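Local atomic coordinates of diaminopimelate decarboxylase (Aquifex aeolicus, PDB entry 2P3E), a protein that probably catalyses the pyridoxal 5'-phosphate-dependent decarboxylation of meso-diaminopimelate to L-lysine, the last step of lysine biosynthesis by the diaminopimelate pathway. Residues F19-S24 with L395-S400; L11-G16 with H327-E332; R388-E393 with Y410-E415; H71-L76 with K95-P100. All coordinates share one frame; numbering follows the deposited sequence.

Contact 1 of 4, residues F19-S24 with L395-S400; sequences FIEGVS and LVENGS
Glu21 and Gly399 join the tips of two β-hairpins, each closed by a two-residue type I' turn. Gly399 N donates to Glu21 O at 2.7 Å. The Glu21 carboxylate adds a second link. Its OE1 accepts Asn398 N at 2.9 Å with an almost straight N-H, 168°, reaching the oxygen from above the carboxylate plane. The chain bends at chi2 (-148°), which carries OE1 to the second turn. OE2 is held from elsewhere, by Ser40 OG and Asn42 N.

Between the strands behind the turns the packing is close. Val396 CG1 sits 3.4 Å from Ile20 O and 3.6 Å from Glu21 CB, while its other methyl, CG2, meets Ile20 CG2 at 4.2 Å. Val23 CG2 also faces Val396 CG1, but their 3.2 Å separation is doubtfully short. The opposite character appears at the second turn. Asn398, Gly399 and Ser400 are exposed, and the side chain of Asn398 leaves its backbone away from the first hairpin.

Val23 and Val396 both rest on Leu28 of helix 25-32 and Val401 of strand 400-405. Ile20 packs on Val38 of strand 36-40, which runs parallel to strand 392-397. The contact fastens the small N-terminal sheet onto the large mixed sheet.

Contact 2 of 4, residues L11-G16 with H327-E332; sequences LEYRDG and HIIPVE
Tyr13 OH donates to Pro330 O over 2.6 Å, the one hydrogen bond between these segments. The bond lies in the carbonyl plane. It ties the outer strand 11-14 of the small antiparallel N-terminal sheet to strand 328-330 of the large mixed sheet.

The Tyr13 ring offers its edge to the backbone. Pro330 O and Val331 O both lie near the ring plane, and CE1 comes 3.8 Å from Val331 O. With CG anti to its own carbonyl carbon (chi1 -76°), the tyrosine carries its hydroxyl across to the second strand. There the phenol end is lined with hydrocarbon. Ile329 CB is 3.7 Å from OH, and Pro330 CD is 3.8 Å from OH. Leu4 of helix 3-7 packs on both Tyr13 and Ile329, and Leu18 packs on them from strand 17-20.

Asp15 and Gly16 turn the chain back between strands 11-14 and 17-20, both with positive phi. Backbone hydrogen bonds of Gly16 with Thr333 and Val331 with Leu18 continue the join. Glu332 directs its carboxylate elsewhere, to a salt bridge with Lys26. Its backbone still takes part: Glu332 CA makes a C-H...O contact of 3.2 Å to Gly16 O, with 147° at the hydrogen.

Contact 3 of 4, residues R388-E393 with Y410-E415; sequences RPRAAE and YDYIVE
This contact belongs to the dimer interface, where Pro389 and Ile413 bring the loop before strand 392-397 against the short C-terminal helix 410-414. The proline ring meets Tyr410 at a slant. Pro389 CG is 3.5 Å from Tyr410 CD1, and Pro389 CD is 3.6 Å from Tyr410 CE1. From the next helical turn comes Ile413, which lays its end methyl on the loop backbone. Ile413 CD1 is 3.7 Å from Pro389 N and 3.8 Å from Arg388 C.

Beside this lies a polar meeting. Arg390 NH2 comes to the edge of the Tyr412 ring, 3.4 Å from Tyr412 OH, with the guanidinium and ring planes 41° apart. The bend at chi3 (-68°) turns the guanidinium to where Glu408 forms a salt bridge to NE and Ser382 O takes NH1. Tyr412 stacks on Tyr412 of the second subunit, and its hydroxyl hydrogen-bonds to the backbone O of that subunit's Tyr412. Both side chains are thus fixed largely from outside the two segments.

Helix 410-414 follows strand 400-405, the antiparallel partner of strand 392-397. Strand 36-40 flanks strand 392-397 with parallel pairing. From this sheet the helix projects to Gly89 of the second subunit, on which Tyr410 packs.

Contact 4 of 4, residues H71-L76 with K95-P100; sequences HLVKLL and KKAGIP
The backbones come close where the middle of helix 70-78 passes the end of helix 88-96, with the CA atoms of Lys74 and Ala97 4.4 Å apart. Both helices belong to the TIM-type β/α barrel that forms the pyridoxal-binding domain. Each follows a parallel barrel strand, 59-63 and 82-85. The contact packs helix 70-78 against the C-terminal end of the next barrel helix and the loop that follows it.

Ala97, with only a methyl side chain, is consistent with so close an approach. Its CB points at the other helix and sits 3.6 Å from Lys74 N and 3.6 Å from Val73 CG1. The same valine methyl also touches Ile99 CD1 at 3.8 Å, the two side chains crossing at about a right angle. Val73 CG1 stands opposite the backbone N (chi1 -180°), which directs it at both partners. On the barrel side Val73 also packs on Tyr62 of strand 59-63. Its side chain is about 10 Å from that of Lys65, the predicted cofactor lysine, which carries no cofactor here.

Gly98 follows the helix in a Schellman motif, with positive phi (88°) and two bonds back into the last turn. One of them runs from Gly98 N to Lys95 O at 3.1 Å. The chain then turns to bring Ile99 back inward.

The solvent side is looser. Lys74 lies extended over the helix end, its CG 3.8 Å from Ala97 O. A bend at chi4 (80°) folds its amino group back over the carbonyl-rich helix end, a placement that is probably electrostatically favourable. Lys74 NZ stops 3.7 Å from Ala97 O.

In the fold
From the N terminus, the chain first enters contact 2 at 11-16 and contact 1 at 19-24. Strands 11-14 and 17-20 are neighbours in one sheet, so these two contacts touch. The chain then runs into the barrel, where contact 4 closes a short loop between 71-76 and 95-100. That loop lies wholly within the spans of contacts 1 and 2. Contact 2 closes at 327-332. Contact 3 opens at 388-393, contact 1 closes at 395-400, and contact 3 closes at 410-415. Contact 1 therefore crosses both 2 and 3, which follow each other in series. Leu395 of contact 1 packs on Leu72 of contact 4, linking the mixed sheet to the barrel.

Contact 1 of 4, residues F19-S24 with L395-S400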
loop_
_atom_site.group_PDB
_atom_site.type_symbol
_atom_site.label_atom_id
_atom_site.label_comp_id
_atom_site.label_asym_id
_atom_site.label_seq_id
_atom_site.Cartn_x
_atom_site.Cartn_y
_atom_site.Cartn_z
ATOM N N PHE B 19 24.560 -14.801 -6.582
ATOM C CA PHE B 19 25.348 -13.913 -5.733
ATOM C C PHE B 19 25.076 -12.447 -6.123
ATOM O O PHE B 19 24.811 -12.154 -7.287
ATOM C CB PHE B 19 26.854 -14.188 -5.892
ATOM C CG PHE B 19 27.355 -15.400 -5.128
ATOM C CD1 PHE B 19 28.063 -15.247 -3.950
ATOM C CD2 PHE B 19 27.140 -16.685 -5.606
ATOM C CE1 PHE B 19 28.537 -16.365 -3.240
ATOM C CE2 PHE B 19 27.602 -17.819 -4.902
ATOM C CZ PHE B 19 28.297 -17.654 -3.723
ATOM N N ILE B 20 25.190 -11.549 -5.148
ATOM C CA ILE B 20 25.196 -10.099 -5.402
ATOM C C ILE B 20 26.364 -9.489 -4.652
ATOM O O ILE B 20 26.503 -9.695 -3.450
ATOM C CB ILE B 20 23.844 -9.419 -4.983
ATOM C CG1 ILE B 20 23.826 -7.937 -5.403
ATOM C CG2 ILE B 20 23.560 -9.607 -3.478
ATOM C CD1 ILE B 20 22.482 -7.267 -5.231
ATOM N N GLU B 21 27.212 -8.749 -5.364
ATOM C CA GLU B 21 28.470 -8.233 -4.802
ATOM C C GLU B 21 29.264 -9.275 -3.975
ATOM O O GLU B 21 29.758 -8.980 -2.877
ATOM C CB GLU B 21 28.227 -6.949 -3.980
ATOM C CG GLU B 21 27.788 -5.762 -4.831
ATOM C CD GLU B 21 28.274 -4.446 -4.288
ATOM O OE1 GLU B 21 29.456 -4.372 -3.877
ATOM O OE2 GLU B 21 27.477 -3.482 -4.275
ATOM N N GLY B 22 29.367 -10.488 -4.505
ATOM C CA GLY B 22 30.119 -11.570 -3.854
ATOM C C GLY B 22 29.466 -12.153 -2.609
ATOM O O GLY B 22 30.132 -12.819 -1.816
ATOM N N VAL B 23 28.172 -11.871 -2.403
ATOM C CA VAL B 23 27.437 -12.443 -1.276
ATOM C C VAL B 23 26.290 -13.314 -1.792
ATOM O O VAL B 23 25.492 -12.883 -2.626
ATOM C CB VAL B 23 26.899 -11.361 -0.286
ATOM C CG1 VAL B 23 26.193 -12.018 0.906
ATOM C CG2 VAL B 23 28.024 -10.468 0.211
ATOM N N SER B 24 26.227 -14.545 -1.294
ATOM C CA SER B 24 25.232 -15.525 -1.726
ATOM C C SER B 24 23.852 -15.071 -1.242
ATOM O O SER B 24 23.680 -14.780 -0.068
ATOM C CB SER B 24 25.573 -16.887 -1.110
ATOM O OG SER B 24 24.460 -17.739 -1.104
ATOM N N LEU B 395 22.197 -4.321 2.999
ATOM C CA LEU B 395 23.020 -3.625 2.017
ATOM C C LEU B 395 24.360 -4.363 1.880
ATOM O O LEU B 395 25.116 -4.500 2.865
ATOM C CB LEU B 395 23.267 -2.187 2.456
ATOM C CG LEU B 395 24.193 -1.289 1.602
ATOM C CD1 LEU B 395 23.536 -0.960 0.275
ATOM C CD2 LEU B 395 24.513 -0.028 2.379
ATOM N N VAL B 396 24.630 -4.850 0.675
ATOM C CA VAL B 396 25.835 -5.616 0.398
ATOM C C VAL B 396 26.893 -4.698 -0.238
ATOM O O VAL B 396 26.558 -3.814 -1.029
ATOM C CB VAL B 396 25.537 -6.820 -0.507
ATOM C CG1 VAL B 396 26.796 -7.629 -0.733
ATOM C CG2 VAL B 396 24.498 -7.731 0.137
ATOM N N GLU B 397 28.154 -4.878 0.154
ATOM C CA GLU B 397 29.254 -4.154 -0.478
ATOM C C GLU B 397 30.502 -5.037 -0.462
ATOM O O GLU B 397 31.009 -5.372 0.624
ATOM C CB GLU B 397 29.537 -2.848 0.258
ATOM C CG GLU B 397 30.607 -1.973 -0.407
ATOM C CD GLU B 397 30.744 -0.616 0.256
ATOM O OE1 GLU B 397 29.725 0.094 0.439
ATOM O OE2 GLU B 397 31.869 -0.237 0.589
ATOM N N ASN B 398 30.951 -5.418 -1.657
ATOM C CA ASN B 398 32.205 -6.166 -1.852
ATOM C C ASN B 398 32.384 -7.308 -0.830
ATOM O O ASN B 398 33.298 -7.277 -0.001
ATOM C CB ASN B 398 33.397 -5.202 -1.811
ATOM C CG ASN B 398 34.688 -5.839 -2.313
ATOM O OD1 ASN B 398 34.665 -6.837 -3.041
ATOM N ND2 ASN B 398 35.821 -5.261 -1.918
ATOM N N GLY B 399 31.465 -8.272 -0.862
ATOM C CA GLY B 399 31.541 -9.448 0.011
ATOM C C GLY B 399 31.051 -9.306 1.447
ATOM O O GLY B 399 30.962 -10.306 2.161
ATOM N N SER B 400 30.750 -8.091 1.902
ATOM C CA SER B 400 30.258 -7.931 3.266
ATOM C C SER B 400 28.856 -7.318 3.292
ATOM O O SER B 400 28.348 -6.897 2.251
ATOM C CB SER B 400 31.237 -7.130 4.114
ATOM O OG SER B 400 31.241 -5.767 3.743
#

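Contact 2 of 4, residues L11-G16 with H327-E332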
loop_
_atom_site.group_PDB
_atom_site.type_symbol
_atom_site.label_atom_id
_atom_site.label_comp_id
_atom_site.label_asym_id
_atom_site.label_seq_id
_atom_site.Cartn_x
_atom_site.Cartn_y
_atom_site.Cartn_z
ATOM N N LEU B 11 25.323 -8.814 -10.103
ATOM C CA LEU B 11 24.620 -10.083 -10.006
ATOM C C LEU B 11 25.305 -11.138 -10.867
ATOM O O LEU B 11 25.653 -10.886 -12.025
ATOM C CB LEU B 11 23.172 -9.955 -10.490
ATOM C CG LEU B 11 22.056 -9.439 -9.580
ATOM C CD1 LEU B 11 20.809 -9.185 -10.425
ATOM C CD2 LEU B 11 21.758 -10.448 -8.475
ATOM N N GLU B 12 25.457 -12.330 -10.309
ATOM C CA GLU B 12 25.986 -13.455 -11.076
ATOM C C GLU B 12 25.662 -14.771 -10.412
ATOM O O GLU B 12 25.541 -14.851 -9.183
ATOM C CB GLU B 12 27.513 -13.339 -11.242
ATOM C CG GLU B 12 28.276 -13.308 -9.949
ATOM C CD GLU B 12 29.788 -13.414 -10.150
ATOM O OE1 GLU B 12 30.296 -12.972 -11.211
ATOM O OE2 GLU B 12 30.461 -13.945 -9.244
ATOM N N TYR B 13 25.538 -15.807 -11.236
ATOM C CA TYR B 13 25.534 -17.169 -10.737
ATOM C C TYR B 13 26.964 -17.692 -10.586
ATOM O O TYR B 13 27.815 -17.459 -11.455
ATOM C CB TYR B 13 24.749 -18.068 -11.671
ATOM C CG TYR B 13 23.248 -17.928 -11.574
ATOM C CD1 TYR B 13 22.548 -18.413 -10.466
ATOM C CD2 TYR B 13 22.523 -17.344 -12.607
ATOM C CE1 TYR B 13 21.156 -18.299 -10.383
ATOM C CE2 TYR B 13 21.133 -17.233 -12.539
ATOM C CZ TYR B 13 20.459 -17.704 -11.415
ATOM O OH TYR B 13 19.090 -17.592 -11.364
ATOM N N ARG B 14 27.224 -18.357 -9.461
ATOM C CA ARG B 14 28.502 -19.036 -9.198
ATOM C C ARG B 14 28.175 -20.481 -8.839
ATOM O O ARG B 14 27.660 -20.745 -7.737
ATOM C CB ARG B 14 29.237 -18.409 -8.012
ATOM C CG ARG B 14 29.677 -16.968 -8.169
ATOM C CD ARG B 14 30.534 -16.563 -6.956
ATOM N NE ARG B 14 30.925 -15.161 -6.993
ATOM C CZ ARG B 14 31.657 -14.552 -6.065
ATOM N NH1 ARG B 14 32.117 -15.220 -5.006
ATOM N NH2 ARG B 14 31.943 -13.267 -6.214
ATOM N N ASP B 15 28.458 -21.407 -9.762
ATOM C CA ASP B 15 28.175 -22.844 -9.570
ATOM C C ASP B 15 26.696 -23.103 -9.218
ATOM O O ASP B 15 26.384 -23.852 -8.291
ATOM C CB ASP B 15 29.119 -23.434 -8.504
ATOM C CG ASP B 15 28.949 -24.937 -8.322
ATOM O OD1 ASP B 15 28.756 -25.656 -9.327
ATOM O OD2 ASP B 15 29.006 -25.391 -7.162
ATOM N N GLY B 16 25.797 -22.453 -9.953
ATOM C CA GLY B 16 24.349 -22.636 -9.790
ATOM C C GLY B 16 23.709 -21.799 -8.687
ATOM O O GLY B 16 22.506 -21.897 -8.466
ATOM N N HIS B 327 11.273 -9.137 -13.409
ATOM C CA HIS B 327 11.945 -10.390 -13.733
ATOM C C HIS B 327 12.143 -11.206 -12.454
ATOM O O HIS B 327 12.548 -10.667 -11.414
ATOM C CB HIS B 327 13.269 -10.124 -14.446
ATOM C CG HIS B 327 13.787 -11.296 -15.236
ATOM N ND1 HIS B 327 13.071 -11.883 -16.252
ATOM C CD2 HIS B 327 14.962 -11.970 -15.166
ATOM C CE1 HIS B 327 13.770 -12.886 -16.765
ATOM N NE2 HIS B 327 14.928 -12.951 -16.132
ATOM N N ILE B 328 11.796 -12.494 -12.525
ATOM C CA ILE B 328 11.905 -13.397 -11.369
ATOM C C ILE B 328 12.749 -14.625 -11.751
ATOM O O ILE B 328 12.443 -15.304 -12.737
ATOM C CB ILE B 328 10.517 -13.840 -10.823
ATOM C CG1 ILE B 328 9.666 -12.594 -10.460
ATOM C CG2 ILE B 328 10.686 -14.771 -9.619
ATOM C CD1 ILE B 328 8.282 -12.899 -9.909
ATOM N N ILE B 329 13.790 -14.882 -10.961
ATOM C CA ILE B 329 14.751 -15.943 -11.229
ATOM C C ILE B 329 14.972 -16.782 -9.975
ATOM O O ILE B 329 14.823 -16.271 -8.847
ATOM C CB ILE B 329 16.112 -15.374 -11.727
ATOM C CG1 ILE B 329 16.756 -14.472 -10.652
ATOM C CG2 ILE B 329 15.904 -14.637 -13.051
ATOM C CD1 ILE B 329 18.139 -13.891 -11.006
ATOM N N PRO B 330 15.346 -18.066 -10.157
ATOM C CA PRO B 330 15.683 -18.877 -8.989
ATOM C C PRO B 330 17.044 -18.492 -8.395
ATOM O O PRO B 330 17.975 -18.082 -9.118
ATOM C CB PRO B 330 15.667 -20.309 -9.543
ATOM C CG PRO B 330 16.097 -20.150 -10.996
ATOM C CD PRO B 330 15.490 -18.827 -11.423
ATOM N N VAL B 331 17.138 -18.548 -7.074
ATOM C CA VAL B 331 18.406 -18.320 -6.389
ATOM C C VAL B 331 19.360 -19.512 -6.672
ATOM O O VAL B 331 20.577 -19.332 -6.726
ATOM C CB VAL B 331 18.171 -18.086 -4.860
ATOM C CG1 VAL B 331 19.472 -18.191 -4.032
ATOM C CG2 VAL B 331 17.467 -16.729 -4.622
ATOM N N GLU B 332 18.781 -20.704 -6.851
ATOM C CA GLU B 332 19.527 -21.909 -7.264
ATOM C C GLU B 332 19.046 -22.387 -8.641
ATOM O O GLU B 332 17.878 -22.752 -8.797
ATOM C CB GLU B 332 19.362 -23.052 -6.243
ATOM C CG GLU B 332 20.081 -22.882 -4.905
ATOM C CD GLU B 332 20.219 -24.194 -4.104
ATOM O OE1 GLU B 332 19.773 -25.264 -4.568
ATOM O OE2 GLU B 332 20.781 -24.166 -2.985
#

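Contact 3 of 4, residues R388-E393 with Y410-E415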
loop_
_atom_site.group_PDB
_atom_site.type_symbol
_atom_site.label_atom_id
_atom_site.label_comp_id
_atom_site.label_asym_id
_atom_site.label_seq_id
_atom_site.Cartn_x
_atom_site.Cartn_y
_atom_site.Cartn_z
ATOM N N ARG B 388 0.837 -8.220 8.335
ATOM C CA ARG B 388 2.108 -8.789 7.938
ATOM C C ARG B 388 3.246 -7.810 8.190
ATOM O O ARG B 388 3.271 -6.735 7.597
ATOM C CB ARG B 388 2.080 -9.210 6.454
ATOM C CG ARG B 388 1.001 -10.256 6.161
ATOM C CD ARG B 388 1.221 -11.017 4.849
ATOM N NE ARG B 388 2.139 -12.144 5.053
ATOM C CZ ARG B 388 1.817 -13.369 5.509
ATOM N NH1 ARG B 388 0.559 -13.735 5.793
ATOM N NH2 ARG B 388 2.799 -14.265 5.661
ATOM N N PRO B 389 4.191 -8.173 9.086
ATOM C CA PRO B 389 5.347 -7.297 9.288
ATOM C C PRO B 389 6.154 -7.194 7.995
ATOM O O PRO B 389 6.234 -8.166 7.219
ATOM C CB PRO B 389 6.176 -8.020 10.354
ATOM C CG PRO B 389 5.216 -8.944 11.045
ATOM C CD PRO B 389 4.224 -9.355 9.964
ATOM N N ARG B 390 6.727 -6.020 7.771
ATOM C CA ARG B 390 7.507 -5.778 6.566
ATOM C C ARG B 390 8.904 -6.400 6.642
ATOM O O ARG B 390 9.391 -6.770 7.719
ATOM C CB ARG B 390 7.582 -4.282 6.239
ATOM C CG ARG B 390 6.200 -3.671 5.928
ATOM C CD ARG B 390 6.271 -2.191 5.589
ATOM N NE ARG B 390 6.648 -1.374 6.755
ATOM C CZ ARG B 390 6.355 -0.083 6.892
ATOM N NH1 ARG B 390 5.678 0.548 5.934
ATOM N NH2 ARG B 390 6.738 0.582 7.982
ATOM N N ALA B 391 9.516 -6.523 5.470
ATOM C CA ALA B 391 10.751 -7.269 5.279
ATOM C C ALA B 391 11.941 -6.585 5.930
ATOM O O ALA B 391 11.956 -5.354 6.074
ATOM C CB ALA B 391 11.015 -7.410 3.783
ATOM N N ALA B 392 12.960 -7.387 6.271
ATOM C CA ALA B 392 14.287 -6.839 6.593
ATOM C C ALA B 392 14.894 -6.266 5.298
ATOM O O ALA B 392 14.532 -6.692 4.195
ATOM C CB ALA B 392 15.204 -7.922 7.172
ATOM N N GLU B 393 15.794 -5.297 5.457
ATOM C CA GLU B 393 16.570 -4.762 4.352
ATOM C C GLU B 393 18.081 -4.879 4.655
ATOM O O GLU B 393 18.537 -4.496 5.719
ATOM C CB GLU B 393 16.222 -3.297 4.116
ATOM C CG GLU B 393 14.785 -3.050 3.576
ATOM C CD GLU B 393 14.523 -1.557 3.296
ATOM O OE1 GLU B 393 14.563 -0.725 4.251
ATOM O OE2 GLU B 393 14.265 -1.201 2.127
ATOM N N TYR B 410 4.996 -8.127 15.047
ATOM C CA TYR B 410 3.588 -7.732 15.197
ATOM C C TYR B 410 3.397 -6.526 16.117
ATOM O O TYR B 410 2.542 -5.664 15.855
ATOM C CB TYR B 410 2.750 -8.908 15.716
ATOM C CG TYR B 410 2.891 -10.183 14.911
ATOM C CD1 TYR B 410 2.968 -10.153 13.507
ATOM C CD2 TYR B 410 2.905 -11.421 15.546
ATOM C CE1 TYR B 410 3.102 -11.335 12.772
ATOM C CE2 TYR B 410 3.024 -12.604 14.821
ATOM C CZ TYR B 410 3.118 -12.545 13.432
ATOM O OH TYR B 410 3.228 -13.714 12.716
ATOM N N ASP B 411 4.186 -6.484 17.198
ATOM C CA ASP B 411 4.092 -5.404 18.147
ATOM C C ASP B 411 4.292 -4.057 17.447
ATOM O O ASP B 411 3.606 -3.096 17.768
ATOM C CB ASP B 411 5.130 -5.555 19.265
ATOM C CG ASP B 411 4.719 -6.594 20.345
ATOM O OD1 ASP B 411 3.551 -7.056 20.362
ATOM O OD2 ASP B 411 5.598 -6.912 21.177
ATOM N N TYR B 412 5.244 -3.996 16.513
ATOM C CA TYR B 412 5.543 -2.744 15.776
ATOM C C TYR B 412 4.340 -2.198 15.000
ATOM O O TYR B 412 4.063 -0.987 15.015
ATOM C CB TYR B 412 6.716 -2.969 14.809
ATOM C CG TYR B 412 6.950 -1.804 13.841
ATOM C CD1 TYR B 412 7.715 -0.703 14.228
ATOM C CD2 TYR B 412 6.397 -1.821 12.557
ATOM C CE1 TYR B 412 7.947 0.381 13.343
ATOM C CE2 TYR B 412 6.599 -0.753 11.660
ATOM C CZ TYR B 412 7.378 0.336 12.049
ATOM O OH TYR B 412 7.587 1.380 11.183
ATOM N N ILE B 413 3.635 -3.096 14.320
ATOM C CA ILE B 413 2.431 -2.741 13.545
ATOM C C ILE B 413 1.393 -2.016 14.422
ATOM O O ILE B 413 0.840 -0.989 14.015
ATOM C CB ILE B 413 1.792 -3.978 12.850
ATOM C CG1 ILE B 413 2.812 -4.685 11.936
ATOM C CG2 ILE B 413 0.534 -3.577 12.032
ATOM C CD1 ILE B 413 2.320 -6.046 11.391
ATOM N N VAL B 414 1.127 -2.558 15.611
ATOM C CA VAL B 414 0.053 -2.012 16.459
ATOM C C VAL B 414 0.540 -1.147 17.635
ATOM O O VAL B 414 -0.261 -0.747 18.484
ATOM C CB VAL B 414 -0.910 -3.137 16.959
ATOM C CG1 VAL B 414 -1.605 -3.806 15.755
ATOM C CG2 VAL B 414 -0.161 -4.169 17.774
ATOM N N GLU B 415 1.840 -0.852 17.680
ATOM C CA GLU B 415 2.422 -0.073 18.788
ATOM C C GLU B 415 1.686 1.249 19.093
ATOM O O GLU B 415 1.458 1.559 20.265
ATOM C CB GLU B 415 3.937 0.132 18.601
ATOM C CG GLU B 415 4.666 0.710 19.857
ATOM C CD GLU B 415 4.610 2.234 19.971
ATOM O OE1 GLU B 415 4.271 2.906 18.971
ATOM O OE2 GLU B 415 4.912 2.772 21.068
#

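Contact 4 of 4, residues H71-L76 with K95-P100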
loop_
_atom_site.group_PDB
_atom_site.type_symbol
_atom_site.label_atom_id
_atom_site.label_comp_id
_atom_site.label_asym_id
_atom_site.label_seq_id
_atom_site.Cartn_x
_atom_site.Cartn_y
_atom_site.Cartn_z
ATOM N N HIS B 71 19.786 4.883 5.610
ATOM C CA HIS B 71 21.157 4.482 5.284
ATOM C C HIS B 71 21.444 4.601 3.783
ATOM O O HIS B 71 22.549 4.989 3.380
ATOM C CB HIS B 71 21.459 3.067 5.813
ATOM C CG HIS B 71 21.222 2.928 7.290
ATOM N ND1 HIS B 71 22.081 3.457 8.235
ATOM C CD2 HIS B 71 20.192 2.376 7.984
ATOM C CE1 HIS B 71 21.607 3.204 9.447
ATOM N NE2 HIS B 71 20.457 2.560 9.319
ATOM N N LEU B 72 20.451 4.297 2.951
ATOM C CA LEU B 72 20.622 4.452 1.512
ATOM C C LEU B 72 20.684 5.932 1.123
ATOM O O LEU B 72 21.478 6.319 0.251
ATOM C CB LEU B 72 19.506 3.725 0.750
ATOM C CG LEU B 72 19.402 2.204 0.991
ATOM C CD1 LEU B 72 18.216 1.597 0.226
ATOM C CD2 LEU B 72 20.712 1.472 0.605
ATOM N N VAL B 73 19.849 6.751 1.763
ATOM C CA VAL B 73 19.855 8.184 1.519
ATOM C C VAL B 73 21.187 8.789 1.986
ATOM O O VAL B 73 21.757 9.619 1.281
ATOM C CB VAL B 73 18.643 8.902 2.161
ATOM C CG1 VAL B 73 18.701 10.411 1.871
ATOM C CG2 VAL B 73 17.307 8.299 1.610
ATOM N N LYS B 74 21.680 8.344 3.142
ATOM C CA LYS B 74 22.996 8.802 3.648
ATOM C C LYS B 74 24.119 8.483 2.681
ATOM O O LYS B 74 24.987 9.327 2.432
ATOM C CB LYS B 74 23.301 8.240 5.047
ATOM C CG LYS B 74 24.634 8.794 5.628
ATOM C CD LYS B 74 24.726 8.519 7.107
ATOM C CE LYS B 74 25.724 9.460 7.774
ATOM N NZ LYS B 74 25.079 10.816 8.030
ATOM N N LEU B 75 24.089 7.278 2.129
ATOM C CA LEU B 75 25.035 6.825 1.118
ATOM C C LEU B 75 25.174 7.811 -0.065
ATOM O O LEU B 75 26.291 8.160 -0.493
ATOM C CB LEU B 75 24.590 5.437 0.629
ATOM C CG LEU B 75 25.585 4.420 0.084
ATOM C CD1 LEU B 75 26.475 3.892 1.214
ATOM C CD2 LEU B 75 24.883 3.250 -0.588
ATOM N N LEU B 76 24.032 8.249 -0.593
ATOM C CA LEU B 76 23.983 9.233 -1.681
ATOM C C LEU B 76 24.402 10.617 -1.208
ATOM O O LEU B 76 25.173 11.302 -1.890
ATOM C CB LEU B 76 22.565 9.275 -2.298
ATOM C CG LEU B 76 22.202 7.968 -3.025
ATOM C CD1 LEU B 76 20.684 7.823 -3.198
ATOM C CD2 LEU B 76 22.913 7.886 -4.369
ATOM N N LYS B 95 17.483 15.511 5.942
ATOM C CA LYS B 95 18.268 16.202 6.981
ATOM C C LYS B 95 19.011 15.248 7.918
ATOM O O LYS B 95 20.181 15.473 8.219
ATOM C CB LYS B 95 17.392 17.198 7.763
ATOM C CG LYS B 95 17.104 18.487 6.977
ATOM C CD LYS B 95 15.943 19.301 7.567
ATOM C CE LYS B 95 16.363 20.156 8.743
ATOM N NZ LYS B 95 15.263 21.063 9.202
ATOM N N LYS B 96 18.340 14.173 8.341
ATOM C CA LYS B 96 18.940 13.125 9.160
ATOM C C LYS B 96 20.063 12.413 8.442
ATOM O O LYS B 96 21.029 11.962 9.079
ATOM C CB LYS B 96 17.898 12.069 9.550
ATOM C CG LYS B 96 16.978 12.470 10.681
ATOM C CD LYS B 96 17.567 12.112 12.036
ATOM C CE LYS B 96 16.548 12.387 13.122
ATOM N NZ LYS B 96 17.177 12.334 14.477
ATOM N N ALA B 97 19.930 12.284 7.125
ATOM C CA ALA B 97 20.968 11.659 6.314
ATOM C C ALA B 97 22.132 12.596 5.968
ATOM O O ALA B 97 23.050 12.205 5.243
ATOM C CB ALA B 97 20.354 11.052 5.043
ATOM N N GLY B 98 22.102 13.820 6.480
ATOM C CA GLY B 98 23.209 14.754 6.279
ATOM C C GLY B 98 23.129 15.596 5.014
ATOM O O GLY B 98 24.072 16.330 4.697
ATOM N N ILE B 99 22.013 15.507 4.285
ATOM C CA ILE B 99 21.829 16.357 3.101
ATOM C C ILE B 99 21.459 17.785 3.521
ATOM O O ILE B 99 20.439 17.987 4.163
ATOM C CB ILE B 99 20.794 15.740 2.115
ATOM C CG1 ILE B 99 21.325 14.380 1.614
ATOM C CG2 ILE B 99 20.500 16.708 0.947
ATOM C CD1 ILE B 99 20.428 13.614 0.674
ATOM N N PRO B 100 22.320 18.772 3.193
ATOM C CA PRO B 100 22.042 20.167 3.539
ATOM C C PRO B 100 20.858 20.765 2.747
ATOM O O PRO B 100 20.693 20.453 1.559
ATOM C CB PRO B 100 23.339 20.882 3.165
ATOM C CG PRO B 100 23.977 20.040 2.136
ATOM C CD PRO B 100 23.607 18.626 2.485
#